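Long-range contacts in capsid protein (Bocavirus gorilla/GBoV1/2009, PDB 7LNK), which assembles in sixty copies into the T=1 icosahedral capsid of this parvovirus, a shell that probably encloses its single-stranded DNA genome: residues 24-29 with 71-76; 93-98 with 444-449; 265-270 with 366-371; 315-320 with 349-354. All blocks are in the same frame, centred on the assembly; numbering follows the deposited sequence.

Contact 1: residues 24-29 with 71-76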
loop_
_atom_site.group_PDB
_atom_site.type_symbol
_atom_site.label_atom_id
_atom_site.label_comp_id
_atom_site.label_asym_id
_atom_site.label_seq_id
_atom_site.Cartn_x
_atom_site.Cartn_y
_atom_site.Cartn_z
ATOM N N THR A 24 -21.094 76.400 45.182
ATOM C CA THR A 24 -21.279 76.977 46.502
ATOM C C THR A 24 -21.879 75.927 47.419
ATOM O O THR A 24 -22.785 75.195 47.019
ATOM C CB THR A 24 -22.181 78.208 46.446
ATOM O OG1 THR A 24 -23.452 77.848 45.901
ATOM C CG2 THR A 24 -21.562 79.280 45.590
ATOM N N LYS A 25 -21.371 75.853 48.643
ATOM C CA LYS A 25 -21.808 74.872 49.623
ATOM C C LYS A 25 -22.138 75.596 50.912
ATOM O O LYS A 25 -21.337 76.392 51.402
ATOM C CB LYS A 25 -20.729 73.834 49.867
ATOM C CG LYS A 25 -20.443 72.993 48.666
ATOM C CD LYS A 25 -19.370 72.008 48.959
ATOM C CE LYS A 25 -18.129 72.750 49.337
ATOM N NZ LYS A 25 -17.727 73.642 48.232
ATOM N N ASN A 26 -23.321 75.341 51.445
ATOM C CA ASN A 26 -23.786 76.037 52.631
ATOM C C ASN A 26 -24.524 75.054 53.510
ATOM O O ASN A 26 -25.393 74.329 53.028
ATOM C CB ASN A 26 -24.703 77.200 52.264
ATOM C CG ASN A 26 -23.965 78.337 51.616
ATOM O OD1 ASN A 26 -23.321 79.134 52.286
ATOM N ND2 ASN A 26 -24.040 78.410 50.301
ATOM N N THR A 27 -24.187 75.034 54.792
ATOM C CA THR A 27 -24.893 74.230 55.771
ATOM C C THR A 27 -25.429 75.171 56.835
ATOM O O THR A 27 -24.770 76.147 57.193
ATOM C CB THR A 27 -23.976 73.180 56.400
ATOM O OG1 THR A 27 -23.370 72.400 55.372
ATOM C CG2 THR A 27 -24.777 72.242 57.261
ATOM N N ARG A 28 -26.634 74.907 57.314
ATOM C CA ARG A 28 -27.190 75.670 58.416
ATOM C C ARG A 28 -27.780 74.725 59.442
ATOM O O ARG A 28 -28.214 73.621 59.126
ATOM C CB ARG A 28 -28.278 76.647 57.977
ATOM C CG ARG A 28 -27.853 77.654 56.965
ATOM C CD ARG A 28 -26.888 78.663 57.511
ATOM N NE ARG A 28 -26.578 79.659 56.499
ATOM C CZ ARG A 28 -25.598 79.543 55.617
ATOM N NH1 ARG A 28 -24.835 78.468 55.608
ATOM N NH2 ARG A 28 -25.393 80.499 54.732
ATOM N N GLN A 29 -27.784 75.186 60.679
ATOM C CA GLN A 29 -28.526 74.569 61.762
ATOM C C GLN A 29 -29.906 75.207 61.774
ATOM O O GLN A 29 -30.019 76.427 61.909
ATOM C CB GLN A 29 -27.792 74.793 63.081
ATOM C CG GLN A 29 -28.361 74.137 64.310
ATOM C CD GLN A 29 -28.291 72.637 64.264
ATOM O OE1 GLN A 29 -29.288 71.968 64.053
ATOM N NE2 GLN A 29 -27.097 72.099 64.432
ATOM N N SER A 71 -27.543 86.033 48.607
ATOM C CA SER A 71 -26.614 86.212 49.711
ATOM C C SER A 71 -26.477 84.952 50.544
ATOM O O SER A 71 -25.465 84.770 51.228
ATOM C CB SER A 71 -27.058 87.377 50.582
ATOM O OG SER A 71 -28.303 87.100 51.172
ATOM N N CYS A 72 -27.467 84.069 50.503
ATOM C CA CYS A 72 -27.376 82.863 51.311
ATOM C C CYS A 72 -26.464 81.835 50.665
ATOM O O CYS A 72 -25.933 80.956 51.346
ATOM C CB CYS A 72 -28.768 82.288 51.564
ATOM S SG CYS A 72 -29.764 81.937 50.126
ATOM N N HIS A 73 -26.294 81.903 49.350
ATOM C CA HIS A 73 -25.430 80.959 48.662
ATOM C C HIS A 73 -24.037 81.488 48.371
ATOM O O HIS A 73 -23.188 80.717 47.929
ATOM C CB HIS A 73 -26.093 80.532 47.360
ATOM C CG HIS A 73 -27.450 79.950 47.558
ATOM N ND1 HIS A 73 -27.653 78.736 48.171
ATOM C CD2 HIS A 73 -28.676 80.429 47.253
ATOM C CE1 HIS A 73 -28.947 78.485 48.224
ATOM N NE2 HIS A 73 -29.589 79.496 47.672
ATOM N N PHE A 74 -23.760 82.754 48.641
ATOM C CA PHE A 74 -22.475 83.354 48.315
ATOM C C PHE A 74 -22.003 84.199 49.478
ATOM O O PHE A 74 -22.747 85.042 49.981
ATOM C CB PHE A 74 -22.533 84.247 47.071
ATOM C CG PHE A 74 -22.723 83.512 45.784
ATOM C CD1 PHE A 74 -21.638 83.007 45.104
ATOM C CD2 PHE A 74 -23.977 83.337 45.246
ATOM C CE1 PHE A 74 -21.805 82.343 43.922
ATOM C CE2 PHE A 74 -24.144 82.669 44.066
ATOM C CZ PHE A 74 -23.061 82.174 43.403
ATOM N N SER A 75 -20.770 83.977 49.896
ATOM C CA SER A 75 -20.146 84.925 50.785
ATOM C C SER A 75 -19.910 86.217 50.029
ATOM O O SER A 75 -19.893 86.233 48.798
ATOM C CB SER A 75 -18.833 84.374 51.320
ATOM O OG SER A 75 -17.887 84.198 50.293
ATOM N N PRO A 76 -19.752 87.326 50.740
ATOM C CA PRO A 76 -19.432 88.578 50.049
ATOM C C PRO A 76 -18.134 88.501 49.275
ATOM O O PRO A 76 -17.991 89.160 48.242
ATOM C CB PRO A 76 -19.361 89.580 51.200
ATOM C CG PRO A 76 -20.212 88.999 52.233
ATOM C CD PRO A 76 -20.021 87.545 52.165
#
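Thr24 lies against the turn at His73 and Phe74. Its methyl, CG2, sits over one face of the Phe74 ring in a CH-pi contact, with CG2 3.9 Å from the ring centroid and 29° off the ring normal. The two side chains cross at about a right angle. With chi1 at 59°, CG2 lies beside the backbone N and over the ring, while OG1 stays near His73 and is hydrogen-bonded to Trp449 NE1. Two residues on, Asn26 reaches the same turn. Its ND2 gives a weak hydrogen bond to His73 O, 3.4 Å away, and its CG lies 3.3 Å from Cys72 O. Arg28 follows on the same side of the strand. Its NH2 makes a weak bond to Asn26 OD1 at 3.5 Å, at the other end of the amide from ND2. Its NH1 bonds Thr27 O at 2.8 Å. That bond leaves in the guanidinium plane but meets the carbonyl from above its plane. Further out, Arg28 NH2 also bonds Pro146 O, and His73 NE2 bonds Phe67 O. Cys72 SG rests on one face of the His73 ring, toward its rim. Ser75 is the N-cap of helix 76-85, with OG bonded to Asp78 N. The contact is buried. It lays the turn between strand 62-65 and helix 76-85 against strand 21-33, which pairs with strand 437-453. This order fits the B strand and the loop after the C strand in the parvovirus jelly roll.

Contact 2: residues 93-98 with 444-449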
loop_
_atom_site.group_PDB
_atom_site.type_symbol
_atom_site.label_atom_id
_atom_site.label_comp_id
_atom_site.label_asym_id
_atom_site.label_seq_id
_atom_site.Cartn_x
_atom_site.Cartn_y
_atom_site.Cartn_z
ATOM N N ALA A 93 -27.287 73.060 39.073
ATOM C CA ALA A 93 -27.884 71.979 39.832
ATOM C C ALA A 93 -27.848 72.314 41.314
ATOM O O ALA A 93 -26.849 72.812 41.829
ATOM C CB ALA A 93 -27.161 70.662 39.582
ATOM N N MET A 94 -28.955 72.037 41.991
ATOM C CA MET A 94 -29.070 72.207 43.429
ATOM C C MET A 94 -29.132 70.838 44.079
ATOM O O MET A 94 -29.742 69.913 43.541
ATOM C CB MET A 94 -30.320 73.003 43.802
ATOM C CG MET A 94 -30.470 73.261 45.276
ATOM S SD MET A 94 -31.966 74.166 45.705
ATOM C CE MET A 94 -31.517 75.828 45.263
ATOM N N LEU A 95 -28.482 70.702 45.226
ATOM C CA LEU A 95 -28.601 69.508 46.042
ATOM C C LEU A 95 -28.736 69.944 47.488
ATOM O O LEU A 95 -27.869 70.650 48.006
ATOM C CB LEU A 95 -27.395 68.587 45.852
ATOM C CG LEU A 95 -27.449 67.188 46.459
ATOM C CD1 LEU A 95 -26.731 66.231 45.551
ATOM C CD2 LEU A 95 -26.792 67.171 47.800
ATOM N N VAL A 96 -29.820 69.536 48.133
ATOM C CA VAL A 96 -30.069 69.885 49.521
ATOM C C VAL A 96 -30.197 68.606 50.327
ATOM O O VAL A 96 -30.672 67.586 49.822
ATOM C CB VAL A 96 -31.324 70.764 49.687
ATOM C CG1 VAL A 96 -31.138 72.089 48.991
ATOM C CG2 VAL A 96 -32.491 70.077 49.113
ATOM N N LYS A 97 -29.753 68.658 51.575
ATOM C CA LYS A 97 -29.789 67.522 52.480
ATOM C C LYS A 97 -30.296 67.996 53.826
ATOM O O LYS A 97 -29.832 69.016 54.335
ATOM C CB LYS A 97 -28.407 66.899 52.647
ATOM C CG LYS A 97 -27.850 66.242 51.417
ATOM C CD LYS A 97 -26.456 65.745 51.687
ATOM C CE LYS A 97 -25.876 65.041 50.491
ATOM N NZ LYS A 97 -24.481 64.618 50.741
ATOM N N ILE A 98 -31.244 67.266 54.396
ATOM C CA ILE A 98 -31.674 67.468 55.773
ATOM C C ILE A 98 -31.199 66.262 56.563
ATOM O O ILE A 98 -31.524 65.122 56.220
ATOM C CB ILE A 98 -33.193 67.650 55.884
ATOM C CG1 ILE A 98 -33.637 68.928 55.182
ATOM C CG2 ILE A 98 -33.605 67.720 57.320
ATOM C CD1 ILE A 98 -34.210 68.703 53.824
ATOM N N SER A 444 -28.069 71.345 54.422
ATOM C CA SER A 444 -27.015 71.805 53.541
ATOM C C SER A 444 -27.580 72.020 52.150
ATOM O O SER A 444 -28.469 71.289 51.716
ATOM C CB SER A 444 -25.859 70.812 53.484
ATOM O OG SER A 444 -26.257 69.594 52.898
ATOM N N CYS A 445 -27.078 73.038 51.465
ATOM C CA CYS A 445 -27.452 73.315 50.087
ATOM C C CYS A 445 -26.183 73.469 49.267
ATOM O O CYS A 445 -25.413 74.407 49.482
ATOM C CB CYS A 445 -28.315 74.572 49.999
ATOM S SG CYS A 445 -28.931 74.947 48.360
ATOM N N GLU A 446 -25.966 72.551 48.335
ATOM C CA GLU A 446 -24.912 72.672 47.340
ATOM C C GLU A 446 -25.552 73.082 46.027
ATOM O O GLU A 446 -26.450 72.396 45.537
ATOM C CB GLU A 446 -24.151 71.359 47.137
ATOM C CG GLU A 446 -23.366 70.821 48.321
ATOM C CD GLU A 446 -24.185 69.933 49.248
ATOM O OE1 GLU A 446 -25.412 69.804 49.059
ATOM O OE2 GLU A 446 -23.585 69.316 50.148
ATOM N N ILE A 447 -25.100 74.190 45.458
ATOM C CA ILE A 447 -25.542 74.605 44.136
ATOM C C ILE A 447 -24.333 74.669 43.219
ATOM O O ILE A 447 -23.291 75.216 43.586
ATOM C CB ILE A 447 -26.274 75.959 44.149
ATOM C CG1 ILE A 447 -27.551 75.869 44.964
ATOM C CG2 ILE A 447 -26.656 76.355 42.745
ATOM C CD1 ILE A 447 -28.198 77.188 45.162
ATOM N N VAL A 448 -24.472 74.089 42.035
ATOM C CA VAL A 448 -23.503 74.235 40.962
ATOM C C VAL A 448 -23.974 75.391 40.100
ATOM O O VAL A 448 -25.142 75.445 39.707
ATOM C CB VAL A 448 -23.366 72.947 40.140
ATOM C CG1 VAL A 448 -22.413 73.164 38.997
ATOM C CG2 VAL A 448 -22.896 71.821 41.016
ATOM N N TRP A 449 -23.078 76.328 39.833
ATOM C CA TRP A 449 -23.392 77.551 39.117
ATOM C C TRP A 449 -22.594 77.573 37.828
ATOM O O TRP A 449 -21.364 77.606 37.865
ATOM C CB TRP A 449 -23.037 78.773 39.957
ATOM C CG TRP A 449 -23.853 78.943 41.176
ATOM C CD1 TRP A 449 -23.589 78.440 42.404
ATOM C CD2 TRP A 449 -25.030 79.737 41.311
ATOM N NE1 TRP A 449 -24.551 78.831 43.292
ATOM C CE2 TRP A 449 -25.446 79.637 42.644
ATOM C CE3 TRP A 449 -25.776 80.516 40.432
ATOM C CZ2 TRP A 449 -26.575 80.279 43.116
ATOM C CZ3 TRP A 449 -26.887 81.152 40.902
ATOM C CH2 TRP A 449 -27.283 81.028 42.229
#
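The flat carboxylate of Glu446 comes to lie beside Leu95, and the two side chains point the same way. A bend at chi2 (88°) brings the carboxylate back to that place; which of its oxygens lies nearer Leu95 is doubtful at this resolution. The other flat group, the Trp449 indole, has Ile447 CG2 on one face, offset toward the rim. Ile447 in turn runs side by side with Met94, and Ile447 CD1 meets Met94 CE at 3.6 Å. On that face of the sheet Cys445 SG touches both Met94 CG, 3.8 Å away, and Val96 CG1, 3.7 Å away. These residues are buried. Ala93, Leu95, Lys97, Glu446 and Val448, on the opposite face, are partly exposed, whereas Ser444 beside Lys97 is buried. Lys97 CB passes Ser444 OG at 3.5 Å. Six backbone hydrogen bonds join the strands. They come from the hydrogen-bonded pairs Ala93-Val448, Leu95-Glu446 and Lys97-Ser444, and one of them is Leu95 N to Glu446 O at 2.7 Å. The strand axes run 170° apart. Strand 86-108 also pairs with strand 207-223. The pairing fits that of two neighbouring strands in the BIDG sheet of the parvovirus jelly roll.

Contact 3: residues 265-270 with 366-371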
loop_
_atom_site.group_PDB
_atom_site.type_symbol
_atom_site.label_atom_id
_atom_site.label_comp_id
_atom_site.label_asym_id
_atom_site.label_seq_id
_atom_site.Cartn_x
_atom_site.Cartn_y
_atom_site.Cartn_z
ATOM N N TRP A 265 -33.971 101.838 17.703
ATOM C CA TRP A 265 -34.107 101.087 18.939
ATOM C C TRP A 265 -34.808 101.937 19.986
ATOM O O TRP A 265 -34.290 102.978 20.395
ATOM C CB TRP A 265 -32.739 100.620 19.422
ATOM C CG TRP A 265 -32.088 99.815 18.369
ATOM C CD1 TRP A 265 -31.050 100.192 17.591
ATOM C CD2 TRP A 265 -32.559 98.581 17.830
ATOM N NE1 TRP A 265 -30.767 99.222 16.672
ATOM C CE2 TRP A 265 -31.693 98.223 16.790
ATOM C CE3 TRP A 265 -33.602 97.721 18.159
ATOM C CZ2 TRP A 265 -31.836 97.047 16.079
ATOM C CZ3 TRP A 265 -33.743 96.560 17.454
ATOM C CH2 TRP A 265 -32.867 96.230 16.427
ATOM N N MET A 266 -35.992 101.498 20.389
ATOM C CA MET A 266 -36.860 102.188 21.323
ATOM C C MET A 266 -36.466 101.930 22.776
ATOM O O MET A 266 -35.822 100.937 23.113
ATOM C CB MET A 266 -38.313 101.784 21.069
ATOM C CG MET A 266 -39.325 102.469 21.953
ATOM S SD MET A 266 -39.269 104.238 21.730
ATOM C CE MET A 266 -40.011 104.387 20.128
ATOM N N THR A 267 -36.843 102.876 23.629
ATOM C CA THR A 267 -36.836 102.702 25.071
ATOM C C THR A 267 -37.611 101.456 25.482
ATOM O O THR A 267 -38.702 101.187 24.982
ATOM C CB THR A 267 -37.466 103.926 25.728
ATOM O OG1 THR A 267 -36.696 105.086 25.405
ATOM C CG2 THR A 267 -37.537 103.773 27.223
ATOM N N GLY A 268 -37.052 100.709 26.429
ATOM C CA GLY A 268 -37.724 99.569 27.001
ATOM C C GLY A 268 -38.990 99.970 27.728
ATOM O O GLY A 268 -39.274 101.151 27.911
ATOM N N PRO A 269 -39.792 98.991 28.134
ATOM C CA PRO A 269 -41.088 99.309 28.735
ATOM C C PRO A 269 -40.948 99.806 30.163
ATOM O O PRO A 269 -39.952 99.556 30.837
ATOM C CB PRO A 269 -41.824 97.970 28.702
ATOM C CG PRO A 269 -41.136 97.192 27.665
ATOM C CD PRO A 269 -39.702 97.568 27.793
ATOM N N GLY A 270 -41.970 100.502 30.625
ATOM C CA GLY A 270 -42.031 100.878 32.017
ATOM C C GLY A 270 -43.146 101.869 32.247
ATOM O O GLY A 270 -43.673 102.474 31.311
ATOM N N ALA A 366 -44.499 109.098 30.155
ATOM C CA ALA A 366 -44.384 108.448 31.453
ATOM C C ALA A 366 -44.565 106.944 31.336
ATOM O O ALA A 366 -43.787 106.172 31.904
ATOM C CB ALA A 366 -45.402 109.038 32.424
ATOM N N ASP A 367 -45.577 106.508 30.601
ATOM C CA ASP A 367 -45.914 105.098 30.493
ATOM C C ASP A 367 -45.455 104.586 29.140
ATOM O O ASP A 367 -46.017 104.957 28.107
ATOM C CB ASP A 367 -47.413 104.889 30.675
ATOM C CG ASP A 367 -47.862 105.158 32.088
ATOM O OD1 ASP A 367 -47.002 105.199 32.987
ATOM O OD2 ASP A 367 -49.073 105.345 32.301
ATOM N N VAL A 368 -44.439 103.737 29.151
ATOM C CA VAL A 368 -43.875 103.157 27.945
ATOM C C VAL A 368 -44.295 101.699 27.920
ATOM O O VAL A 368 -43.869 100.907 28.764
ATOM C CB VAL A 368 -42.351 103.301 27.903
ATOM C CG1 VAL A 368 -41.796 102.610 26.690
ATOM C CG2 VAL A 368 -41.968 104.756 27.895
ATOM N N TRP A 369 -45.139 101.347 26.966
ATOM C CA TRP A 369 -45.624 99.989 26.829
ATOM C C TRP A 369 -44.646 99.188 25.977
ATOM O O TRP A 369 -43.627 99.702 25.518
ATOM C CB TRP A 369 -47.010 100.011 26.202
ATOM C CG TRP A 369 -48.036 100.689 27.044
ATOM C CD1 TRP A 369 -48.370 102.001 27.010
ATOM C CD2 TRP A 369 -48.902 100.081 28.006
ATOM N NE1 TRP A 369 -49.367 102.261 27.908
ATOM C CE2 TRP A 369 -49.716 101.094 28.529
ATOM C CE3 TRP A 369 -49.061 98.779 28.481
ATOM C CZ2 TRP A 369 -50.673 100.848 29.499
ATOM C CZ3 TRP A 369 -50.008 98.542 29.440
ATOM C CH2 TRP A 369 -50.804 99.568 29.940
ATOM N N MET A 370 -44.953 97.912 25.765
ATOM C CA MET A 370 -44.187 97.158 24.785
ATOM C C MET A 370 -44.398 97.743 23.402
ATOM O O MET A 370 -45.514 98.076 23.007
ATOM C CB MET A 370 -44.555 95.677 24.786
ATOM C CG MET A 370 -44.016 94.899 25.955
ATOM S SD MET A 370 -44.571 93.190 25.934
ATOM C CE MET A 370 -43.681 92.558 24.531
ATOM N N PHE A 371 -43.303 97.894 22.685
ATOM C CA PHE A 371 -43.266 98.481 21.362
ATOM C C PHE A 371 -42.170 97.725 20.639
ATOM O O PHE A 371 -41.227 97.249 21.276
ATOM C CB PHE A 371 -42.973 99.983 21.467
ATOM C CG PHE A 371 -43.017 100.723 20.174
ATOM C CD1 PHE A 371 -44.225 101.100 19.628
ATOM C CD2 PHE A 371 -41.860 101.088 19.530
ATOM C CE1 PHE A 371 -44.272 101.792 18.456
ATOM C CE2 PHE A 371 -41.909 101.784 18.355
ATOM C CZ PHE A 371 -43.116 102.135 17.820
#
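Met266 and Phe371 reach toward each other, and their side chains cross obliquely. Met266 CG is anti to the backbone N (chi1 -178°), and bends at chi2 and chi3 bring the methyl back to the ring. Met266 CE lies 3.7 Å from Phe371 CE2. The sulfur makes an oblique Met-aromatic contact, with SD 5.5 Å from the Phe371 ring centroid. Val368 is the second main side chain. Its CG1 branch points to the backbone of the 265-270 loop, where it packs on the carbonyls of Thr267 and Gly268. Pro269 lies askew to Met370, with Pro269 CG 4.1 Å from Met370 CG. The Pro269 ring also leans on the carbonyl oxygens of Val368 and Trp369. Two backbone hydrogen bonds hold the far end. Gly270 N bonds Val368 O at 2.7 Å, and Val368 N bonds Gly270 O at 2.6 Å. Gly270 and Val368 are thus an antiparallel hydrogen-bonded pair. Trp369 turns away from the loop and meets, edge to face, Trp369 of each of two neighbouring subunits, consistent with a site at a threefold axis. Asp367 OD2 forms a salt bridge to Arg356 of one of them, and Phe371 stacks on Phe271 of the other. Within the chain, strand 270-271 pairs with strand 367-368. Strand 352-357 lies alongside, where Thr267 OG1 bonds Leu353 O and Leu354 touches both Met266 and Val368.

Contact 4: residues 315-320 with 349-354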
loop_
_atom_site.group_PDB
_atom_site.type_symbol
_atom_site.label_atom_id
_atom_site.label_comp_id
_atom_site.label_asym_id
_atom_site.label_seq_id
_atom_site.Cartn_x
_atom_site.Cartn_y
_atom_site.Cartn_z
ATOM N N SER A 315 -36.843 99.344 32.737
ATOM C CA SER A 315 -35.522 99.923 32.536
ATOM C C SER A 315 -35.567 101.445 32.568
ATOM O O SER A 315 -34.519 102.095 32.597
ATOM C CB SER A 315 -34.934 99.439 31.219
ATOM O OG SER A 315 -34.700 98.048 31.267
ATOM N N LEU A 316 -36.763 102.031 32.531
ATOM C CA LEU A 316 -36.899 103.477 32.653
ATOM C C LEU A 316 -36.248 104.005 33.919
ATOM O O LEU A 316 -36.303 103.378 34.977
ATOM C CB LEU A 316 -38.366 103.901 32.629
ATOM C CG LEU A 316 -39.175 103.906 31.334
ATOM C CD1 LEU A 316 -39.027 102.645 30.548
ATOM C CD2 LEU A 316 -40.626 104.193 31.634
ATOM N N ALA A 317 -35.639 105.174 33.797
ATOM C CA ALA A 317 -35.004 105.817 34.931
ATOM C C ALA A 317 -36.061 106.257 35.932
ATOM O O ALA A 317 -36.967 107.016 35.571
ATOM C CB ALA A 317 -34.190 107.021 34.472
ATOM N N PRO A 318 -35.992 105.806 37.182
ATOM C CA PRO A 318 -36.983 106.243 38.164
ATOM C C PRO A 318 -36.944 107.753 38.320
ATOM O O PRO A 318 -35.888 108.346 38.536
ATOM C CB PRO A 318 -36.541 105.528 39.444
ATOM C CG PRO A 318 -35.813 104.336 38.964
ATOM C CD PRO A 318 -35.080 104.797 37.743
ATOM N N THR A 319 -38.111 108.371 38.212
ATOM C CA THR A 319 -38.242 109.809 38.361
ATOM C C THR A 319 -38.534 110.216 39.793
ATOM O O THR A 319 -38.599 111.414 40.084
ATOM C CB THR A 319 -39.343 110.336 37.442
ATOM O OG1 THR A 319 -40.576 109.682 37.754
ATOM C CG2 THR A 319 -38.994 110.071 35.995
ATOM N N ASP A 320 -38.705 109.251 40.689
ATOM C CA ASP A 320 -39.016 109.526 42.079
ATOM C C ASP A 320 -38.534 108.352 42.913
ATOM O O ASP A 320 -38.281 107.263 42.396
ATOM C CB ASP A 320 -40.516 109.765 42.280
ATOM C CG ASP A 320 -40.864 110.120 43.711
ATOM O OD1 ASP A 320 -40.453 111.200 44.180
ATOM O OD2 ASP A 320 -41.540 109.312 44.371
ATOM N N LEU A 349 -28.138 100.441 29.053
ATOM C CA LEU A 349 -29.383 99.741 28.783
ATOM C C LEU A 349 -30.351 99.837 29.945
ATOM O O LEU A 349 -31.406 99.199 29.922
ATOM C CB LEU A 349 -29.113 98.289 28.416
ATOM C CG LEU A 349 -28.440 98.150 27.058
ATOM C CD1 LEU A 349 -28.040 96.735 26.783
ATOM C CD2 LEU A 349 -29.400 98.626 26.000
ATOM N N ARG A 350 -30.005 100.614 30.960
ATOM C CA ARG A 350 -30.858 100.901 32.094
ATOM C C ARG A 350 -31.052 102.405 32.165
ATOM O O ARG A 350 -30.334 103.168 31.516
ATOM C CB ARG A 350 -30.249 100.395 33.403
ATOM C CG ARG A 350 -30.042 98.900 33.475
ATOM C CD ARG A 350 -31.350 98.173 33.596
ATOM N NE ARG A 350 -32.041 98.481 34.837
ATOM C CZ ARG A 350 -33.267 98.069 35.118
ATOM N NH1 ARG A 350 -33.925 97.326 34.249
ATOM N NH2 ARG A 350 -33.830 98.397 36.265
ATOM N N ASP A 351 -32.055 102.824 32.934
ATOM C CA ASP A 351 -32.342 104.243 33.150
ATOM C C ASP A 351 -32.735 104.935 31.851
ATOM O O ASP A 351 -32.309 106.053 31.563
ATOM C CB ASP A 351 -31.161 104.945 33.809
ATOM C CG ASP A 351 -30.956 104.496 35.228
ATOM O OD1 ASP A 351 -31.880 103.897 35.812
ATOM O OD2 ASP A 351 -29.858 104.720 35.758
ATOM N N GLN A 352 -33.560 104.258 31.069
ATOM C CA GLN A 352 -34.017 104.750 29.786
ATOM C C GLN A 352 -35.158 105.745 29.960
ATOM O O GLN A 352 -35.869 105.733 30.962
ATOM C CB GLN A 352 -34.462 103.571 28.932
ATOM C CG GLN A 352 -33.341 102.608 28.627
ATOM C CD GLN A 352 -33.810 101.407 27.861
ATOM O OE1 GLN A 352 -34.978 101.048 27.913
ATOM N NE2 GLN A 352 -32.899 100.768 27.147
ATOM N N LEU A 353 -35.322 106.625 28.978
ATOM C CA LEU A 353 -36.444 107.553 28.964
ATOM C C LEU A 353 -36.937 107.738 27.540
ATOM O O LEU A 353 -36.203 107.527 26.575
ATOM C CB LEU A 353 -36.076 108.911 29.569
ATOM C CG LEU A 353 -35.787 108.940 31.066
ATOM C CD1 LEU A 353 -35.292 110.299 31.473
ATOM C CD2 LEU A 353 -37.039 108.592 31.836
ATOM N N LEU A 354 -38.200 108.133 27.419
ATOM C CA LEU A 354 -38.831 108.346 26.123
ATOM C C LEU A 354 -39.527 109.694 26.126
ATOM O O LEU A 354 -40.370 109.958 26.984
ATOM C CB LEU A 354 -39.823 107.230 25.798
ATOM C CG LEU A 354 -40.561 107.390 24.474
ATOM C CD1 LEU A 354 -39.576 107.391 23.335
ATOM C CD2 LEU A 354 -41.556 106.281 24.295
#
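Two backbone hydrogen bonds bridge Leu316 and Gln352. Gln352 N bonds Ser315 O at 2.8 Å, and Ala317 N bonds Gln352 O at 2.9 Å. The Leu316 CA also comes near Gln352 O in a CA-H...O contact. Among the polar side chains, the Arg350 guanidinium lays one face on Ser315, with Ser315 CA 3.5 Å above its plane and toward the rim. Bends at chi2 and chi3 curl the arginine chain back to that place. A single carbonyl then joins the two residues, since both Arg350 NH1 and Ser315 OG are hydrogen-bonded to Asp377 O. The Gln352 chain is extended beyond CG. Its amide is held at both atoms, OE1 by Gly268 N and NE2 by Ile375 O. Both segments belong to the long insertion between strands 207-223 and 415-420. In parvovirus jelly rolls this is the GH loop, which builds the protrusions around the threefold axes. Strand 352-357 also pairs antiparallel with a strand of a neighbouring subunit through Gln352, Leu353 and Leu354. The van der Waals packing is small and centres on Ala317. Its CB touches Asp351 CB at 3.7 Å and Leu353 CD2 at 4.2 Å. Beside it, Pro318 CD lies 3.8 Å from Asp351 OD1.

In the fold
The four contacts form two pairs. Contacts 1 and 2 have centres 10 Å apart. Strand 21-33 of contact 1 is the sheet neighbour of strand 437-453 of contact 2. Asn26 O probably bonds Cys445 N at 2.6 Å, and His73 packs on Ile447, so the turn of contact 1 lies against the buried face of contact 2. Contacts 3 and 4 are also 10 Å apart between centres. They are joined by side-chain-to-backbone bonds between 267-268 and 352-353, with Leu316 packed beside them, and both meet the same neighbouring subunit. The pairs are well separated: contacts 2 and 3 are 39 Å apart between centres and lie on opposite sides of the chain's centre. Along the chain, contacts 3 and 4 fall inside the loop closed by contact 2.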